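Tyrosinase (Burkholderia thailandensis, PDB 5ZRD) uses a pair of copper ions to hydroxylate monophenols to catechols, and probably oxidises these further to quinones as other tyrosinases do. Local coordinates at residues L211-D223 against N278-G290. Numbering follows the deposited sequence.
Sequences LLNSNVRAWLKGD and NDIHLAVGGFDYG. With CU (copper (II) ion), chain K.
Trp219 lies between Ala283 and Tyr289, its indole sandwiched by a methyl on one face and a ring edge on the other. From CB the indole swings across to helix 274-285. There CG and CD1 have the methyl of Ala283 over one face; Ala283 CB stands 3.4 Å from the centroid of the five-membered ring, a CH-pi contact. On the opposite face Tyr289 presents its edge, CD1 lying 3.4 Å from Trp219 CD2 with the planes at 63°, an edge-to-face pair; Tyr289 CB adds a second CH-pi contact. NE1 of Trp219 donates to Phe287 O at 2.9 Å and 160°; the oxygen lies close to the indole plane, whereas the donor sits above the carbonyl plane. Phe287 N closes the Schellman motif at Gly286 by bonding back to Leu282 O, so the indole is tied to the helix's closing turn. Farther out, CE2 and CE3 also meet Tyr289 CD1, CZ2 approaches CB of Leu282 and of Phe287, and Trp219 CZ3 ends 3.6 Å from Asp279 CB, which CE3 also touches. The Asp279 carboxylate is hydrogen-bonded elsewhere, OD1 to Ser465 and OD2 to His463. Away from the indole, Val216 CG2 meets Val284 CG2 at 4.2 Å. The axes of 211-221 and 278-285 approach to 9.2 Å at 153°, roughly antiparallel. The second helix carries His281, whose NE2 binds copper at 2.0 Å with His277 and His320, in the di-copper centre characteristic of tyrosinases.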
# COMPACT_ATOMS: atom_id res chain seq x y z
N LEU A 211 -44.94 17.17 10.41
CA LEU A 211 -43.91 17.77 9.59
C LEU A 211 -43.48 16.81 8.47
O LEU A 211 -43.28 17.23 7.30
CB LEU A 211 -42.72 18.14 10.47
CG LEU A 211 -42.91 19.39 11.35
CD1 LEU A 211 -41.73 19.56 12.29
CD2 LEU A 211 -43.08 20.64 10.50
N LEU A 212 -43.34 15.53 8.81
CA LEU A 212 -42.86 14.57 7.82
C LEU A 212 -43.95 14.44 6.75
O LEU A 212 -43.66 14.45 5.56
CB LEU A 212 -42.54 13.24 8.51
CG LEU A 212 -42.35 12.02 7.60
CD1 LEU A 212 -41.25 12.26 6.59
CD2 LEU A 212 -42.04 10.80 8.41
N ASN A 213 -45.20 14.37 7.15
CA ASN A 213 -46.25 14.08 6.17
C ASN A 213 -46.35 15.26 5.21
O ASN A 213 -46.51 15.12 3.98
CB ASN A 213 -47.58 13.72 6.84
CG ASN A 213 -47.58 12.28 7.30
OD1 ASN A 213 -46.85 11.46 6.72
ND2 ASN A 213 -48.36 11.97 8.33
N SER A 214 -46.14 16.41 5.78
CA SER A 214 -46.26 17.64 5.02
C SER A 214 -45.08 17.79 4.04
O SER A 214 -45.26 18.20 2.88
CB SER A 214 -46.38 18.77 6.01
OG SER A 214 -45.93 19.95 5.42
N ASN A 215 -43.87 17.44 4.48
CA ASN A 215 -42.68 17.37 3.60
C ASN A 215 -42.94 16.35 2.49
O ASN A 215 -42.73 16.66 1.32
CB ASN A 215 -41.42 17.02 4.40
CG ASN A 215 -40.10 17.19 3.68
OD1 ASN A 215 -39.23 16.32 3.72
ND2 ASN A 215 -39.92 18.32 3.03
N VAL A 216 -43.51 15.19 2.81
CA VAL A 216 -43.69 14.22 1.75
C VAL A 216 -44.69 14.80 0.75
O VAL A 216 -44.50 14.62 -0.48
CB VAL A 216 -44.12 12.86 2.31
CG1 VAL A 216 -44.68 11.95 1.23
CG2 VAL A 216 -42.94 12.19 3.00
N ARG A 217 -45.72 15.51 1.23
CA ARG A 217 -46.76 16.04 0.29
C ARG A 217 -46.18 17.11 -0.65
O ARG A 217 -46.55 17.21 -1.83
CB ARG A 217 -47.94 16.62 1.07
CG ARG A 217 -48.85 15.59 1.73
CD ARG A 217 -49.99 16.29 2.46
NE ARG A 217 -50.90 16.89 1.49
CZ ARG A 217 -51.64 17.99 1.70
NH1 ARG A 217 -51.78 18.48 2.92
NH2 ARG A 217 -52.15 18.62 0.66
N ALA A 218 -45.28 17.92 -0.10
CA ALA A 218 -44.66 19.03 -0.83
C ALA A 218 -43.73 18.48 -1.91
O ALA A 218 -43.71 18.96 -3.01
CB ALA A 218 -43.88 19.93 0.11
N TRP A 219 -42.91 17.51 -1.55
CA TRP A 219 -42.05 16.84 -2.52
C TRP A 219 -42.90 16.25 -3.66
O TRP A 219 -42.56 16.42 -4.84
CB TRP A 219 -41.24 15.74 -1.85
CG TRP A 219 -39.92 16.16 -1.30
CD1 TRP A 219 -39.65 16.59 -0.03
CD2 TRP A 219 -38.66 16.10 -1.96
NE1 TRP A 219 -38.31 16.80 0.14
CE2 TRP A 219 -37.67 16.52 -1.03
CE3 TRP A 219 -38.25 15.77 -3.26
CZ2 TRP A 219 -36.32 16.57 -1.35
CZ3 TRP A 219 -36.91 15.84 -3.57
CH2 TRP A 219 -35.96 16.24 -2.64
N LEU A 220 -43.98 15.57 -3.31
CA LEU A 220 -44.86 14.97 -4.34
C LEU A 220 -45.52 16.05 -5.21
O LEU A 220 -45.58 15.94 -6.44
CB LEU A 220 -45.91 14.09 -3.66
CG LEU A 220 -45.36 12.77 -3.13
CD1 LEU A 220 -46.34 12.17 -2.15
CD2 LEU A 220 -45.11 11.80 -4.28
N LYS A 221 -46.01 17.10 -4.56
CA LYS A 221 -46.59 18.21 -5.28
C LYS A 221 -45.56 18.91 -6.17
O LYS A 221 -45.85 19.11 -7.33
CB LYS A 221 -47.18 19.26 -4.33
CG LYS A 221 -48.10 20.24 -5.02
CD LYS A 221 -48.80 21.21 -4.08
CE LYS A 221 -49.76 22.14 -4.80
NZ LYS A 221 -49.80 23.49 -4.19
N GLY A 222 -44.38 19.26 -5.66
CA GLY A 222 -43.45 20.18 -6.39
C GLY A 222 -43.65 21.64 -5.99
O GLY A 222 -43.13 22.58 -6.61
N ASP A 223 -44.41 21.85 -4.91
CA ASP A 223 -44.67 23.17 -4.35
C ASP A 223 -45.22 22.94 -2.93
O ASP A 223 -45.40 21.76 -2.58
CB ASP A 223 -45.66 23.93 -5.25
CG ASP A 223 -45.36 25.40 -5.32
OD1 ASP A 223 -44.89 25.93 -4.28
OD2 ASP A 223 -45.59 25.97 -6.42
N ASN A 278 -34.77 8.36 -5.50
CA ASN A 278 -33.86 9.24 -4.78
C ASN A 278 -34.65 10.30 -4.00
O ASN A 278 -34.37 10.52 -2.80
CB ASN A 278 -32.84 9.87 -5.73
CG ASN A 278 -31.78 8.90 -6.19
OD1 ASN A 278 -31.81 7.72 -5.83
ND2 ASN A 278 -30.84 9.38 -6.98
N ASP A 279 -35.64 10.93 -4.63
CA ASP A 279 -36.42 11.99 -3.96
C ASP A 279 -37.05 11.51 -2.66
O ASP A 279 -37.03 12.23 -1.65
CB ASP A 279 -37.53 12.54 -4.88
CG ASP A 279 -36.98 13.20 -6.15
OD1 ASP A 279 -35.79 13.63 -6.21
OD2 ASP A 279 -37.77 13.30 -7.12
N ILE A 280 -37.61 10.29 -2.67
CA ILE A 280 -38.39 9.81 -1.56
C ILE A 280 -37.42 9.54 -0.41
O ILE A 280 -37.72 9.83 0.71
CB ILE A 280 -39.25 8.57 -1.95
CG1 ILE A 280 -40.42 8.91 -2.89
CG2 ILE A 280 -39.76 7.84 -0.74
CD1 ILE A 280 -41.41 9.95 -2.36
N HIS A 281 -36.28 8.95 -0.70
CA HIS A 281 -35.25 8.82 0.28
C HIS A 281 -34.91 10.18 0.90
O HIS A 281 -34.73 10.25 2.08
CB HIS A 281 -34.00 8.24 -0.38
CG HIS A 281 -33.96 6.75 -0.45
ND1 HIS A 281 -33.27 6.00 0.48
CD2 HIS A 281 -34.45 5.89 -1.37
CE1 HIS A 281 -33.33 4.73 0.12
NE2 HIS A 281 -34.10 4.63 -0.99
N LEU A 282 -34.72 11.23 0.12
CA LEU A 282 -34.28 12.47 0.72
C LEU A 282 -35.41 13.10 1.54
O LEU A 282 -35.17 13.69 2.57
CB LEU A 282 -33.77 13.43 -0.36
CG LEU A 282 -32.56 12.98 -1.17
CD1 LEU A 282 -31.81 14.17 -1.74
CD2 LEU A 282 -31.60 12.10 -0.37
N ALA A 283 -36.64 13.03 1.07
CA ALA A 283 -37.77 13.62 1.79
C ALA A 283 -37.94 12.93 3.15
O ALA A 283 -37.96 13.56 4.22
CB ALA A 283 -39.02 13.50 0.96
N VAL A 284 -38.06 11.61 3.11
CA VAL A 284 -38.21 10.82 4.32
C VAL A 284 -36.95 10.90 5.18
O VAL A 284 -37.03 10.82 6.41
CB VAL A 284 -38.53 9.37 3.94
CG1 VAL A 284 -38.39 8.46 5.15
CG2 VAL A 284 -39.91 9.25 3.32
N GLY A 285 -35.78 11.03 4.57
CA GLY A 285 -34.48 10.91 5.30
C GLY A 285 -33.81 12.24 5.66
O GLY A 285 -32.64 12.23 6.09
N GLY A 286 -34.48 13.39 5.47
CA GLY A 286 -34.11 14.63 6.18
C GLY A 286 -34.07 15.92 5.36
O GLY A 286 -33.71 16.98 5.93
N PHE A 287 -34.39 15.90 4.06
CA PHE A 287 -34.39 17.14 3.25
C PHE A 287 -35.81 17.73 3.12
O PHE A 287 -36.76 17.08 2.61
CB PHE A 287 -33.82 16.84 1.86
CG PHE A 287 -32.37 16.47 1.87
CD1 PHE A 287 -31.97 15.22 2.29
CD2 PHE A 287 -31.41 17.38 1.48
CE1 PHE A 287 -30.63 14.88 2.33
CE2 PHE A 287 -30.07 17.02 1.48
CZ PHE A 287 -29.68 15.78 1.91
N ASP A 288 -35.94 18.95 3.62
CA ASP A 288 -37.10 19.83 3.40
C ASP A 288 -37.20 20.13 1.93
O ASP A 288 -36.19 20.57 1.40
CB ASP A 288 -36.84 21.18 4.11
CG ASP A 288 -38.05 21.72 4.87
OD1 ASP A 288 -39.19 21.21 4.73
OD2 ASP A 288 -37.85 22.68 5.65
N TYR A 289 -38.34 19.93 1.24
CA TYR A 289 -38.41 20.38 -0.20
C TYR A 289 -38.01 21.87 -0.29
O TYR A 289 -37.36 22.30 -1.26
CB TYR A 289 -39.78 20.22 -0.87
CG TYR A 289 -39.73 20.26 -2.38
CD1 TYR A 289 -39.00 19.32 -3.09
CD2 TYR A 289 -40.41 21.23 -3.12
CE1 TYR A 289 -38.96 19.32 -4.48
CE2 TYR A 289 -40.35 21.27 -4.51
CZ TYR A 289 -39.63 20.30 -5.20
OH TYR A 289 -39.57 20.26 -6.58
N GLY A 290 -38.39 22.63 0.74
CA GLY A 290 -37.85 23.96 0.95
C GLY A 290 -38.35 24.90 -0.12
O GLY A 290 -39.45 24.71 -0.66
CU CU K . -33.82 3.09 -2.23